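Local atomic coordinates of receptor-type tyrosine-protein phosphatase C (Rattus norvegicus, PDB entry 5FN8), a protein that acts as a receptor tyrosine phosphatase of leukocytes, probably required for T-cell activation through the antigen receptor, this chain being its extracellular fibronectin type III domains d3-d4. Residues L62-T66 and I124-E128; A95-V101 and E173-E179; N112-C118 and C150-N156. One frame throughout, in Å; residues are numbered along the deposited sequence.

Interaction 1 (L62-T66 and I124-E128)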
loop_
_atom_site.group_PDB
_atom_site.type_symbol
_atom_site.label_atom_id
_atom_site.label_comp_id
_atom_site.label_asym_id
_atom_site.label_seq_id
_atom_site.Cartn_x
_atom_site.Cartn_y
_atom_site.Cartn_z
ATOM N N LEU B 62 -8.030 -10.092 -2.272
ATOM C CA LEU B 62 -8.334 -8.748 -1.770
ATOM C C LEU B 62 -7.345 -8.399 -0.683
ATOM O O LEU B 62 -6.661 -9.298 -0.182
ATOM C CB LEU B 62 -9.797 -8.644 -1.289
ATOM C CG LEU B 62 -10.903 -9.059 -2.304
ATOM C CD1 LEU B 62 -12.269 -8.988 -1.675
ATOM C CD2 LEU B 62 -10.888 -8.193 -3.558
ATOM N N ARG B 63 -7.203 -7.111 -0.345
ATOM C CA ARG B 63 -6.282 -6.723 0.738
ATOM C C ARG B 63 -7.024 -6.840 2.075
ATOM O O ARG B 63 -8.215 -6.514 2.137
ATOM C CB ARG B 63 -5.765 -5.260 0.581
ATOM C CG ARG B 63 -5.438 -4.793 -0.845
ATOM C CD ARG B 63 -4.006 -5.024 -1.338
ATOM N NE ARG B 63 -3.671 -4.043 -2.388
ATOM C CZ ARG B 63 -3.909 -4.184 -3.698
ATOM N NH1 ARG B 63 -4.463 -5.299 -4.166
ATOM N NH2 ARG B 63 -3.588 -3.213 -4.546
ATOM N N PRO B 64 -6.332 -7.198 3.190
ATOM C CA PRO B 64 -7.023 -7.249 4.498
ATOM C C PRO B 64 -7.420 -5.878 5.001
ATOM O O PRO B 64 -6.813 -4.867 4.623
ATOM C CB PRO B 64 -6.006 -7.930 5.397
ATOM C CG PRO B 64 -5.071 -8.658 4.450
ATOM C CD PRO B 64 -4.940 -7.681 3.329
ATOM N N TYR B 65 -8.510 -5.848 5.791
ATOM C CA TYR B 65 -9.103 -4.659 6.407
ATOM C C TYR B 65 -9.328 -3.476 5.434
ATOM O O TYR B 65 -9.044 -2.314 5.734
ATOM C CB TYR B 65 -8.341 -4.293 7.720
ATOM C CG TYR B 65 -9.213 -3.523 8.688
ATOM C CD1 TYR B 65 -10.224 -4.157 9.403
ATOM C CD2 TYR B 65 -9.071 -2.147 8.841
ATOM C CE1 TYR B 65 -11.087 -3.438 10.229
ATOM C CE2 TYR B 65 -9.896 -1.422 9.704
ATOM C CZ TYR B 65 -10.902 -2.073 10.399
ATOM O OH TYR B 65 -11.710 -1.372 11.266
ATOM N N THR B 66 -9.822 -3.796 4.235
ATOM C CA THR B 66 -10.087 -2.823 3.188
ATOM C C THR B 66 -11.579 -2.818 2.882
ATOM O O THR B 66 -12.199 -3.873 2.811
ATOM C CB THR B 66 -9.173 -3.089 1.969
ATOM O OG1 THR B 66 -7.814 -2.956 2.375
ATOM C CG2 THR B 66 -9.406 -2.115 0.822
ATOM N N ILE B 124 -0.233 -3.023 7.336
ATOM C CA ILE B 124 -0.891 -2.746 8.617
ATOM C C ILE B 124 -1.947 -3.813 8.894
ATOM O O ILE B 124 -1.922 -4.435 9.961
ATOM C CB ILE B 124 -1.455 -1.297 8.699
ATOM C CG1 ILE B 124 -0.356 -0.216 8.365
ATOM C CG2 ILE B 124 -2.150 -1.009 10.078
ATOM C CD1 ILE B 124 0.966 -0.326 9.043
ATOM N N ASN B 125 -2.874 -4.018 7.932
ATOM C CA ASN B 125 -3.952 -5.031 7.937
ATOM C C ASN B 125 -4.963 -4.973 9.059
ATOM O O ASN B 125 -5.627 -5.977 9.344
ATOM C CB ASN B 125 -3.358 -6.449 7.807
ATOM C CG ASN B 125 -2.525 -6.640 6.573
ATOM O OD1 ASN B 125 -2.664 -5.908 5.587
ATOM N ND2 ASN B 125 -1.649 -7.643 6.593
ATOM N N GLY B 126 -5.104 -3.811 9.667
ATOM C CA GLY B 126 -6.033 -3.648 10.777
ATOM C C GLY B 126 -6.305 -2.199 11.099
ATOM O O GLY B 126 -5.660 -1.321 10.515
ATOM N N PRO B 127 -7.197 -1.928 12.087
ATOM C CA PRO B 127 -7.572 -0.528 12.397
ATOM C C PRO B 127 -6.604 0.353 13.162
ATOM O O PRO B 127 -6.779 1.581 13.135
ATOM C CB PRO B 127 -8.881 -0.673 13.183
ATOM C CG PRO B 127 -8.780 -1.995 13.827
ATOM C CD PRO B 127 -8.019 -2.883 12.859
ATOM N N GLU B 128 -5.655 -0.244 13.917
ATOM C CA GLU B 128 -4.762 0.518 14.786
ATOM C C GLU B 128 -3.296 0.304 14.468
ATOM O O GLU B 128 -2.949 -0.496 13.597
ATOM C CB GLU B 128 -5.068 0.211 16.261
ATOM C CG GLU B 128 -6.451 0.673 16.699
ATOM C CD GLU B 128 -7.182 -0.311 17.589
ATOM O OE1 GLU B 128 -6.615 -0.711 18.633
ATOM O OE2 GLU B 128 -8.341 -0.659 17.258
#
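Tyr65 and Pro127 cross at about a right angle, the pyrrolidine of Pro127 lying over one face of the phenol ring. This is a CH-pi contact: Pro127 CD stands 3.9 Å from the centroid of the Tyr65 ring and 11° off its normal. The proline also reaches the phenol end, where its CB comes within 3.5 Å of Tyr65 OH. CG anti to the backbone N (chi1 -155°) carries the Tyr65 ring out over the facing loop.

Van der Waals contact with the backbone continues this surface. Tyr65 CD2 lies 3.6 Å from Gly126 C, and Tyr65 CB also 3.6 Å from Asn125 O; both Gly126 C and Asn125 O approach the ring obliquely.

Pro64 and Asn125 pack side by side, pointing the same way. Pro64 CB and CG lie 3.9 Å from Asn125 CG, and Pro64 CD is 3.7 Å from Asn125 OD1. The NH2 end of this amide is held elsewhere, Asn125 ND2 being hydrogen-bonded to the carbonyl oxygen of Arg97.

The contact joins two domains: 62-66 is the EF loop of the first fibronectin type III domain, 124-128 the BC loop of the second. Tyr65 shares a backbone hydrogen bond with Lys94, and Asn125 one with Ala96, so each loop is bonded to the interdomain linker. No hydrogen bond runs directly from one loop to the other; their mutual placement therefore rests on shape and ring packing here, with the directional bonds supplied through the linker.

Interaction 2 (A95-V101 and E173-E179). With NAG (2-acetamido-2-deoxy-beta-D-glucopyranose), chain H.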
loop_
_atom_site.group_PDB
_atom_site.type_symbol
_atom_site.label_atom_id
_atom_site.label_comp_id
_atom_site.label_asym_id
_atom_site.label_seq_id
_atom_site.Cartn_x
_atom_site.Cartn_y
_atom_site.Cartn_z
ATOM N N ALA B 95 -9.526 -8.321 9.280
ATOM C CA ALA B 95 -8.145 -7.983 9.581
ATOM C C ALA B 95 -7.248 -9.213 9.453
ATOM O O ALA B 95 -7.711 -10.363 9.527
ATOM C CB ALA B 95 -8.046 -7.394 10.980
ATOM N N ALA B 96 -5.959 -8.972 9.231
ATOM C CA ALA B 96 -4.979 -10.050 9.172
ATOM C C ALA B 96 -3.760 -9.668 10.045
ATOM O O ALA B 96 -3.711 -8.566 10.612
ATOM C CB ALA B 96 -4.559 -10.285 7.717
ATOM N N ARG B 97 -2.778 -10.589 10.176
ATOM C CA ARG B 97 -1.551 -10.324 10.919
ATOM C C ARG B 97 -0.799 -9.241 10.155
ATOM O O ARG B 97 -0.717 -9.301 8.920
ATOM C CB ARG B 97 -0.667 -11.571 11.000
ATOM C CG ARG B 97 -1.255 -12.697 11.830
ATOM C CD ARG B 97 -0.338 -13.891 11.805
ATOM N NE ARG B 97 0.668 -13.808 12.865
ATOM C CZ ARG B 97 1.986 -13.732 12.686
ATOM N NH1 ARG B 97 2.498 -13.726 11.458
ATOM N NH2 ARG B 97 2.800 -13.659 13.727
ATOM N N PRO B 98 -0.302 -8.192 10.848
ATOM C CA PRO B 98 0.480 -7.169 10.137
ATOM C C PRO B 98 1.850 -7.776 9.748
ATOM O O PRO B 98 2.179 -8.923 10.117
ATOM C CB PRO B 98 0.670 -6.092 11.224
ATOM C CG PRO B 98 0.658 -6.826 12.505
ATOM C CD PRO B 98 -0.305 -7.955 12.312
ATOM N N GLY B 99 2.680 -6.975 9.096
ATOM C CA GLY B 99 4.036 -7.395 8.791
ATOM C C GLY B 99 4.979 -7.019 9.920
ATOM O O GLY B 99 4.548 -6.577 10.985
ATOM N N LYS B 100 6.276 -7.207 9.696
ATOM C CA LYS B 100 7.308 -6.876 10.665
ATOM C C LYS B 100 7.674 -5.408 10.548
ATOM O O LYS B 100 7.513 -4.815 9.509
ATOM C CB LYS B 100 8.541 -7.756 10.473
ATOM C CG LYS B 100 8.304 -9.246 10.659
ATOM C CD LYS B 100 9.501 -10.057 10.168
ATOM C CE LYS B 100 10.697 -9.971 11.083
ATOM N NZ LYS B 100 11.940 -10.478 10.440
ATOM N N VAL B 101 8.167 -4.825 11.617
ATOM C CA VAL B 101 8.587 -3.434 11.653
ATOM C C VAL B 101 9.841 -3.266 10.771
ATOM O O VAL B 101 10.615 -4.218 10.576
ATOM C CB VAL B 101 8.805 -2.931 13.124
ATOM C CG1 VAL B 101 7.512 -3.006 13.939
ATOM C CG2 VAL B 101 9.981 -3.642 13.838
ATOM N N GLU B 173 -6.076 -5.913 16.320
ATOM C CA GLU B 173 -6.667 -7.243 16.316
ATOM C C GLU B 173 -5.627 -8.356 16.309
ATOM O O GLU B 173 -5.909 -9.455 16.787
ATOM C CB GLU B 173 -7.601 -7.387 15.107
ATOM C CG GLU B 173 -8.987 -6.831 15.368
ATOM C CD GLU B 173 -9.907 -6.881 14.179
ATOM O OE1 GLU B 173 -10.339 -7.992 13.795
ATOM O OE2 GLU B 173 -10.189 -5.798 13.625
ATOM N N TYR B 174 -4.441 -8.091 15.764
ATOM C CA TYR B 174 -3.390 -9.104 15.640
ATOM C C TYR B 174 -2.037 -8.564 15.894
ATOM O O TYR B 174 -1.763 -7.400 15.621
ATOM C CB TYR B 174 -3.380 -9.736 14.227
ATOM C CG TYR B 174 -4.630 -10.514 13.902
ATOM C CD1 TYR B 174 -4.833 -11.792 14.412
ATOM C CD2 TYR B 174 -5.614 -9.977 13.070
ATOM C CE1 TYR B 174 -6.005 -12.495 14.152
ATOM C CE2 TYR B 174 -6.782 -10.686 12.774
ATOM C CZ TYR B 174 -6.964 -11.955 13.297
ATOM O OH TYR B 174 -8.127 -12.650 13.052
ATOM N N LEU B 175 -1.164 -9.447 16.351
ATOM C CA LEU B 175 0.243 -9.184 16.569
ATOM C C LEU B 175 0.943 -9.886 15.389
ATOM O O LEU B 175 0.565 -11.001 15.033
ATOM C CB LEU B 175 0.636 -9.879 17.884
ATOM C CG LEU B 175 1.596 -9.259 18.840
ATOM C CD1 LEU B 175 1.231 -7.814 19.168
ATOM C CD2 LEU B 175 1.531 -10.017 20.112
ATOM N N GLY B 176 1.917 -9.228 14.788
ATOM C CA GLY B 176 2.720 -9.820 13.729
ATOM C C GLY B 176 3.961 -10.505 14.284
ATOM O O GLY B 176 4.102 -10.695 15.504
ATOM N N ASP B 177 4.877 -10.886 13.406
ATOM C CA ASP B 177 6.144 -11.526 13.794
ATOM C C ASP B 177 7.095 -10.486 14.390
ATOM O O ASP B 177 7.077 -9.322 13.943
ATOM C CB ASP B 177 6.815 -12.187 12.563
ATOM C CG ASP B 177 6.189 -13.487 12.082
ATOM O OD1 ASP B 177 5.551 -14.191 12.911
ATOM O OD2 ASP B 177 6.422 -13.851 10.916
ATOM N N PRO B 178 7.956 -10.871 15.362
ATOM C CA PRO B 178 8.895 -9.896 15.908
ATOM C C PRO B 178 10.151 -9.707 15.063
ATOM O O PRO B 178 10.640 -10.633 14.406
ATOM C CB PRO B 178 9.294 -10.516 17.244
ATOM C CG PRO B 178 9.203 -11.976 17.018
ATOM C CD PRO B 178 8.094 -12.183 16.039
ATOM N N GLU B 179 10.695 -8.503 15.128
ATOM C CA GLU B 179 12.005 -8.162 14.653
ATOM C C GLU B 179 12.872 -8.230 15.951
ATOM O O GLU B 179 12.610 -7.504 16.923
ATOM C CB GLU B 179 12.021 -6.773 13.995
ATOM C CG GLU B 179 13.274 -6.536 13.160
ATOM C CD GLU B 179 13.580 -7.606 12.124
ATOM O OE1 GLU B 179 12.865 -7.658 11.098
ATOM O OE2 GLU B 179 14.505 -8.417 12.360
HETATM C C1 NAG H . -5.830 -15.063 6.399
HETATM C C2 NAG H . -4.503 -15.151 7.154
HETATM C C3 NAG H . -3.987 -16.591 7.116
HETATM C C4 NAG H . -5.031 -17.542 7.695
HETATM C C5 NAG H . -6.367 -17.367 6.974
HETATM C C6 NAG H . -7.497 -18.149 7.605
HETATM C C7 NAG H . -2.827 -13.378 7.592
HETATM C C8 NAG H . -1.666 -12.620 7.019
HETATM N N2 NAG H . -3.468 -14.216 6.736
HETATM O O3 NAG H . -2.787 -16.690 7.877
HETATM O O4 NAG H . -4.599 -18.894 7.578
HETATM O O5 NAG H . -6.758 -15.983 6.993
HETATM O O6 NAG H . -7.552 -17.974 9.016
HETATM O O7 NAG H . -3.177 -13.241 8.765
HETATM O O HOH W 1 -11.669 -8.584 11.535
HETATM O O HOH W 2 4.221 -10.785 10.757
HETATM O O HOH W 3 4.920 -7.427 13.688
#
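Over one face of the Arg97 guanidinium lies Gly176 CA, 3.8 Å from the guanidinium plane of Arg97 and displaced toward its rim, while Asp177 OD1 sits at the edge. The second flat group, the Tyr174 ring, has Ala95 CB at its edge, 4.0 Å from Tyr174 CE2; the carbonyl oxygens of Ala95 and Ala96 approach the ring obliquely.

These residues line up the linker entering the second fibronectin type III domain, 95-101, with the FG loop of that domain, 173-179; the two run in roughly the same direction. A bend in the Arg97 chain (chi3 88°) turns its head group onto the loop, and NH2 donates to Asp177 OD1 at 2.9 Å and 156°. The carboxylate is strongly rotated against the guanidinium and is met from above its own plane; NH1 adds a weak bond to the same oxygen. Farther along, Lys100 NZ forms a salt bridge with Glu179 OE1 at 3.0 Å, its hydrogen bond being weak, and Lys100 CG passes 3.8 Å from Asp177 CB. Pro98 rests on the FG backbone, with CG 3.5 Å from Gly176 N.

No backbone hydrogen bond joins the two segments directly. Waters bridge instead: one links Pro98 O to Asp177 N, another Gly99 O to Asp177 O, and a third Ala95 N to the carboxylate of Glu173. Asn171 fixes both sides, bonding Ala96 O as well as the backbone N of Tyr174. An N-acetylglucosamine also meets the linker: Arg97 N donates to its O7 at 3.0 Å, with an almost straight N-H...O angle of 176°.

Interaction 3 (N112-C118 and C150-N156). With NAG (2-acetamido-2-deoxy-beta-D-glucopyranose), chain I.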
loop_
_atom_site.group_PDB
_atom_site.type_symbol
_atom_site.label_atom_id
_atom_site.label_comp_id
_atom_site.label_asym_id
_atom_site.label_seq_id
_atom_site.Cartn_x
_atom_site.Cartn_y
_atom_site.Cartn_z
ATOM N N ASN B 112 23.755 1.466 31.554
ATOM C CA ASN B 112 22.728 0.440 31.785
ATOM C C ASN B 112 21.348 0.779 31.096
ATOM O O ASN B 112 20.297 0.306 31.537
ATOM C CB ASN B 112 22.580 0.221 33.301
ATOM C CG ASN B 112 21.923 1.352 34.079
ATOM O OD1 ASN B 112 21.740 2.481 33.591
ATOM N ND2 ASN B 112 21.548 1.062 35.323
ATOM N N SER B 113 21.389 1.612 30.034
ATOM C CA SER B 113 20.254 2.154 29.274
ATOM C C SER B 113 20.411 1.842 27.765
ATOM O O SER B 113 21.505 2.017 27.226
ATOM C CB SER B 113 20.200 3.669 29.483
ATOM O OG SER B 113 18.926 4.268 29.333
ATOM N N ILE B 114 19.320 1.388 27.099
ATOM C CA ILE B 114 19.240 1.036 25.667
ATOM C C ILE B 114 18.059 1.752 25.035
ATOM O O ILE B 114 16.964 1.767 25.589
ATOM C CB ILE B 114 19.110 -0.520 25.419
ATOM C CG1 ILE B 114 20.238 -1.390 26.047
ATOM C CG2 ILE B 114 18.786 -0.910 23.949
ATOM C CD1 ILE B 114 21.617 -1.061 25.735
ATOM N N ASN B 115 18.278 2.314 23.857
ATOM C CA ASN B 115 17.247 2.983 23.064
ATOM C C ASN B 115 16.906 2.069 21.882
ATOM O O ASN B 115 17.819 1.510 21.251
ATOM C CB ASN B 115 17.728 4.364 22.584
ATOM C CG ASN B 115 17.422 5.538 23.494
ATOM O OD1 ASN B 115 17.121 5.386 24.691
ATOM N ND2 ASN B 115 17.508 6.734 22.890
ATOM N N VAL B 116 15.583 1.850 21.647
ATOM C CA VAL B 116 15.069 1.000 20.575
ATOM C C VAL B 116 14.148 1.839 19.665
ATOM O O VAL B 116 13.263 2.528 20.155
ATOM C CB VAL B 116 14.396 -0.320 21.080
ATOM C CG1 VAL B 116 13.993 -1.222 19.901
ATOM C CG2 VAL B 116 15.300 -1.083 22.045
ATOM N N THR B 117 14.399 1.814 18.350
ATOM C CA THR B 117 13.636 2.574 17.349
ATOM C C THR B 117 13.344 1.706 16.156
ATOM O O THR B 117 14.106 0.795 15.837
ATOM C CB THR B 117 14.374 3.849 16.890
ATOM O OG1 THR B 117 15.673 3.487 16.416
ATOM C CG2 THR B 117 14.479 4.908 17.988
ATOM N N CYS B 118 12.234 1.977 15.505
ATOM C CA CYS B 118 11.834 1.258 14.313
ATOM C C CYS B 118 10.814 2.090 13.577
ATOM O O CYS B 118 10.330 3.107 14.096
ATOM C CB CYS B 118 11.296 -0.140 14.642
ATOM S SG CYS B 118 9.563 -0.171 15.197
ATOM N N CYS B 150 7.312 3.971 17.923
ATOM C CA CYS B 150 8.379 3.005 18.066
ATOM C C CYS B 150 9.669 3.665 18.468
ATOM O O CYS B 150 10.662 3.609 17.743
ATOM C CB CYS B 150 8.529 2.162 16.810
ATOM S SG CYS B 150 9.513 0.665 17.054
ATOM N N LYS B 151 9.652 4.284 19.660
ATOM C CA LYS B 151 10.788 4.928 20.293
ATOM C C LYS B 151 10.724 4.584 21.792
ATOM O O LYS B 151 9.927 5.144 22.563
ATOM C CB LYS B 151 10.842 6.448 20.010
ATOM C CG LYS B 151 9.525 7.218 20.202
ATOM C CD LYS B 151 9.752 8.687 20.604
ATOM C CE LYS B 151 8.461 9.395 20.967
ATOM N NZ LYS B 151 8.684 10.833 21.285
ATOM N N PHE B 152 11.515 3.575 22.171
ATOM C CA PHE B 152 11.559 3.043 23.533
ATOM C C PHE B 152 12.866 3.330 24.173
ATOM O O PHE B 152 13.914 3.116 23.563
ATOM C CB PHE B 152 11.352 1.516 23.542
ATOM C CG PHE B 152 10.112 1.018 22.836
ATOM C CD1 PHE B 152 8.903 0.901 23.518
ATOM C CD2 PHE B 152 10.153 0.639 21.494
ATOM C CE1 PHE B 152 7.755 0.441 22.860
ATOM C CE2 PHE B 152 9.007 0.152 20.848
ATOM C CZ PHE B 152 7.817 0.070 21.533
ATOM N N VAL B 153 12.813 3.774 25.424
ATOM C CA VAL B 153 13.991 4.002 26.259
ATOM C C VAL B 153 13.898 2.968 27.383
ATOM O O VAL B 153 12.930 2.964 28.142
ATOM C CB VAL B 153 14.239 5.479 26.707
ATOM C CG1 VAL B 153 12.938 6.229 26.964
ATOM C CG2 VAL B 153 15.180 5.556 27.917
ATOM N N VAL B 154 14.843 2.016 27.370
ATOM C CA VAL B 154 14.916 0.855 28.262
ATOM C C VAL B 154 16.062 1.070 29.218
ATOM O O VAL B 154 17.220 0.800 28.894
ATOM C CB VAL B 154 15.051 -0.486 27.478
ATOM C CG1 VAL B 154 14.896 -1.678 28.401
ATOM C CG2 VAL B 154 14.065 -0.577 26.301
ATOM N N ASP B 155 15.738 1.557 30.408
ATOM C CA ASP B 155 16.748 1.868 31.407
ATOM C C ASP B 155 16.736 0.954 32.641
ATOM O O ASP B 155 15.931 0.029 32.713
ATOM C CB ASP B 155 16.711 3.368 31.756
ATOM C CG ASP B 155 15.355 3.942 32.122
ATOM O OD1 ASP B 155 14.653 3.324 32.952
ATOM O OD2 ASP B 155 15.026 5.045 31.629
ATOM N N ASN B 156 17.681 1.183 33.568
ATOM C CA ASN B 156 17.854 0.433 34.815
ATOM C C ASN B 156 18.092 -1.085 34.612
ATOM O O ASN B 156 17.561 -1.925 35.363
ATOM C CB ASN B 156 16.757 0.774 35.861
ATOM C CG ASN B 156 16.556 2.263 36.122
ATOM O OD1 ASN B 156 17.507 3.060 36.190
ATOM N ND2 ASN B 156 15.303 2.676 36.295
HETATM C C1 NAG I . 17.269 7.982 23.555
HETATM C C2 NAG I . 18.311 9.027 23.149
HETATM C C3 NAG I . 17.988 10.286 23.955
HETATM C C4 NAG I . 16.589 10.794 23.611
HETATM C C5 NAG I . 15.549 9.683 23.770
HETATM C C6 NAG I . 14.208 10.036 23.162
HETATM C C7 NAG I . 20.504 8.150 22.424
HETATM C C8 NAG I . 21.805 7.575 22.891
HETATM N N2 NAG I . 19.675 8.585 23.393
HETATM O O3 NAG I . 18.952 11.299 23.683
HETATM O O4 NAG I . 16.250 11.897 24.446
HETATM O O5 NAG I . 15.998 8.483 23.112
HETATM O O6 NAG I . 13.233 9.015 23.356
HETATM O O7 NAG I . 20.213 8.210 21.232
HETATM O O HOH W 4 19.410 3.611 33.349
#
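Asn115 lies beside Val153, the two side chains pointing the same way from neighbouring antiparallel strands. Followed outward, Asn115 CB is 4.1 Å from Phe152 O. Asn115 CG, the amide carbon, lies 3.3 Å from O5 of an N-acetylglucosamine. Asn115 OD1 turns to the partner strand and touches Val153 CB at 3.5 Å. Asn115 ND2, at the tip, is covalently bonded to C1 of that sugar at 1.4 Å, which makes this a glycosylated asparagine whose glycan rises from the face that also carries Thr117, Lys151 and Val153.

Strands 114-118 and 151-154 are the B and E strands of the second fibronectin type III domain, with B central between A (104-108) and E. Ile114 with Val154 and Val116 with Phe152 are hydrogen-bonded pairs, each making two N-H...O bonds of 2.8-2.9 Å; Asn115 with Val153 and Thr117 with Lys151 are non-hydrogen-bonded. On the face of Ile114, Val116, Phe152 and Val154, apolar side chains turn inward: Val116 CB meets Phe152 CB at 4.3 Å, and the opposite sheet contributes Tyr131, Leu133, Phe165 and Val167.

At one end a disulfide ties the strands, Cys118 SG to Cys150 SG at 2.0 Å with chi3 115°. Cys150 sends its SG anti to the backbone N (chi1 -164°), across to Cys118, and Cys118 N donates to Cys150 O at 3.2 Å. At the other end a water joins Asn112 OD1 to Asn156 N. The disulfide thus fixes the register of the B and E strands at one end, while the alternation of side chains sets apolar groups against the opposite sheet and puts the hydrophilic glycan on the other side.

Interactions 1 and 2 meet at the domain junction through Asn125 and the linker 95-101, which serves both. Interaction 1, at the surface, joins the two domains by proline and tyrosine packing. Interaction 2, partly buried, seats the linker on the second domain with ion pairs and waters. Interaction 3, also partly buried as a whole, lies within that second domain, its centre about 21 Å from that of interaction 2. Val101 CB packs 3.5 Å from Cys118 SG, placing the linker's end against the disulfide. Of these three contacts, the two between loops lack direct backbone hydrogen bonds, whereas the strand pair combines such bonds with a disulfide and an apolar inner face.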